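Local coordinates for N-acetyltransferase domain-containing protein (Xanthomonas campestris pv. campestris, PDB 2OZH) that probably transfers an acyl group, as a putative acetyltransferase of the GNAT family, at residues A58-I63 with G73-L78. Residues are numbered along the deposited sequence; the frame is centred on the assembly and turned at random. Where two conformers were deposited one is given.
With EDO (1,2-ethanediol), chain E.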
loop_
_atom_site.group_PDB
_atom_site.type_symbol
_atom_site.label_atom_id
_atom_site.label_comp_id
_atom_site.label_asym_id
_atom_site.label_seq_id
_atom_site.Cartn_x
_atom_site.Cartn_y
_atom_site.Cartn_z
ATOM N N ALA A 58 2.655 20.888 7.554
ATOM C CA ALA A 58 1.828 19.678 7.646
ATOM C C ALA A 58 2.242 18.726 6.553
ATOM O O ALA A 58 2.881 19.117 5.567
ATOM C CB ALA A 58 0.354 20.027 7.507
ATOM N N PHE A 59 1.849 17.454 6.699
ATOM C CA PHE A 59 2.233 16.399 5.777
ATOM C C PHE A 59 1.224 15.269 5.830
ATOM O O PHE A 59 0.624 15.009 6.865
ATOM C CB PHE A 59 3.583 15.827 6.247
ATOM C CG PHE A 59 4.263 14.845 5.297
ATOM C CD1 PHE A 59 4.613 15.215 4.012
ATOM C CD2 PHE A 59 4.559 13.562 5.704
ATOM C CE1 PHE A 59 5.264 14.327 3.166
ATOM C CE2 PHE A 59 5.214 12.699 4.895
ATOM C CZ PHE A 59 5.598 13.063 3.638
ATOM N N ALA A 60 1.074 14.602 4.694
ATOM C CA ALA A 60 0.363 13.324 4.613
ATOM C C ALA A 60 0.958 12.559 3.472
ATOM O O ALA A 60 1.407 13.144 2.497
ATOM C CB ALA A 60 -1.147 13.557 4.363
ATOM N N ARG A 61 0.976 11.240 3.579
ATOM C CA ARG A 61 1.657 10.414 2.604
ATOM C C ARG A 61 0.797 9.226 2.188
ATOM O O ARG A 61 0.221 8.563 3.044
ATOM C CB ARG A 61 3.003 9.922 3.141
ATOM C CG ARG A 61 3.843 9.209 2.084
ATOM C CD ARG A 61 5.283 9.058 2.520
ATOM N NE ARG A 61 5.461 8.185 3.665
ATOM C CZ ARG A 61 5.697 6.883 3.583
ATOM N NH1 ARG A 61 5.666 6.256 2.418
ATOM N NH2 ARG A 61 5.987 6.206 4.669
ATOM N N VAL A 62 0.709 9.005 0.890
ATOM C CA VAL A 62 -0.096 7.929 0.337
ATOM C C VAL A 62 0.779 6.982 -0.487
ATOM O O VAL A 62 1.530 7.415 -1.353
ATOM C CB VAL A 62 -1.252 8.497 -0.510
ATOM C CG1 VAL A 62 -2.062 7.367 -1.167
ATOM C CG2 VAL A 62 -2.148 9.379 0.325
ATOM N N ILE A 63 0.668 5.679 -0.241
ATOM C CA ILE A 63 1.315 4.662 -1.048
ATOM C C ILE A 63 0.174 4.013 -1.853
ATOM O O ILE A 63 -0.776 3.515 -1.265
ATOM C CB ILE A 63 2.007 3.619 -0.183
ATOM C CG1 ILE A 63 3.036 4.299 0.727
ATOM C CG2 ILE A 63 2.681 2.581 -1.056
ATOM C CD1 ILE A 63 3.630 3.365 1.761
ATOM N N GLY A 73 -0.576 7.249 5.503
ATOM C CA GLY A 73 0.190 7.333 6.745
ATOM C C GLY A 73 0.972 8.626 6.851
ATOM O O GLY A 73 0.888 9.510 6.009
ATOM N N ASP A 74 1.723 8.713 7.933
ATOM C CA ASP A 74 2.628 9.831 8.209
ATOM C C ASP A 74 1.914 11.180 8.318
ATOM O O ASP A 74 2.525 12.214 8.120
ATOM C CB ASP A 74 3.770 9.901 7.202
ATOM C CG ASP A 74 4.751 8.743 7.317
ATOM O OD1 ASP A 74 4.830 8.090 8.366
ATOM O OD2 ASP A 74 5.535 8.582 6.358
ATOM N N VAL A 75 0.655 11.198 8.693
ATOM C CA VAL A 75 -0.096 12.452 8.786
ATOM C C VAL A 75 0.337 13.219 10.000
ATOM O O VAL A 75 0.351 12.695 11.143
ATOM C CB VAL A 75 -1.614 12.184 8.830
ATOM C CG1 VAL A 75 -2.392 13.485 9.059
ATOM C CG2 VAL A 75 -2.084 11.499 7.550
ATOM N N PHE A 76 0.705 14.494 9.805
ATOM C CA PHE A 76 0.973 15.343 10.929
ATOM C C PHE A 76 0.743 16.814 10.567
ATOM O O PHE A 76 0.825 17.215 9.413
ATOM C CB PHE A 76 2.397 15.144 11.495
ATOM C CG PHE A 76 3.541 15.635 10.612
ATOM C CD1 PHE A 76 3.859 16.976 10.546
ATOM C CD2 PHE A 76 4.349 14.751 9.927
ATOM C CE1 PHE A 76 4.956 17.446 9.790
ATOM C CE2 PHE A 76 5.416 15.200 9.173
ATOM C CZ PHE A 76 5.708 16.523 9.086
ATOM N N VAL A 77 0.500 17.587 11.632
ATOM C CA VAL A 77 0.508 19.051 11.617
ATOM C C VAL A 77 1.394 19.484 12.766
ATOM O O VAL A 77 1.252 18.959 13.863
ATOM C CB VAL A 77 -0.908 19.626 11.766
ATOM C CG1 VAL A 77 -0.870 21.129 11.877
ATOM C CG2 VAL A 77 -1.783 19.195 10.599
ATOM N N LEU A 78 2.301 20.439 12.535
ATOM C CA LEU A 78 3.167 20.912 13.606
ATOM C C LEU A 78 2.334 21.539 14.701
ATOM O O LEU A 78 1.303 22.175 14.430
ATOM C CB LEU A 78 4.213 21.867 13.079
ATOM C CG LEU A 78 5.215 21.239 12.102
ATOM C CD1 LEU A 78 6.188 22.317 11.677
ATOM C CD2 LEU A 78 5.930 20.025 12.714
HETATM C C1 EDO E . -2.599 8.646 9.139
HETATM O O1 EDO E . -1.185 8.783 9.383
HETATM C C2 EDO E . -3.120 7.334 9.649
HETATM O O2 EDO E . -3.127 7.297 11.079
HETATM O O HOH W 1 6.452 5.778 8.042
#
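Phe59 CB sits over one face of the Phe76 ring, 3.8 Å from its centroid, a CH-pi contact displaced toward the rim at CE2. Phe76 reaches across because its CG lies between backbone N and carbonyl carbon (chi1 70°); the two rings meet obliquely, planes 40° apart. At the edge of the flat Arg61 guanidinium, in its plane, lie Asp74 OD2 and a water that donates to Asp74 OD1 and is weakly bonded to Arg61 NH2. These groups share one face of an antiparallel beta hairpin, strands 55-64 and 69-77, in the central GNAT sheet; helix 16-26 covers Phe59, Asp74 and Phe76. On the other face Ala58 CB meets one Val77 conformer under helix 86-96. Paired bonds join Phe59 with Phe76 and Arg61 with Gly73; between them Asp74, with positive phi (61°), and Val75 together face Ala60, a beta bulge. In GNAT enzymes such a bulge typically marks where this strand and its parallel neighbour, here 105-109, splay to take acetyl-CoA. Consistent with that cleft, Val75 N donates to O1 of 1,2-ethanediol (3.1 Å), probably from the crystallisation liquor, which also bonds Ala109 O. Trp29 NE1 holds Asp74 OD1, and Arg61 NH1 salt-bridges Asp65 of the second subunit, so Arg61 ties Asp74 to that chain. Arg61, bent at chi3, grips Asp74 side-on in a salt bridge: NE at 2.7 Å and NH2 at 2.9 Å both bind OD2, from the same face of the carboxylate.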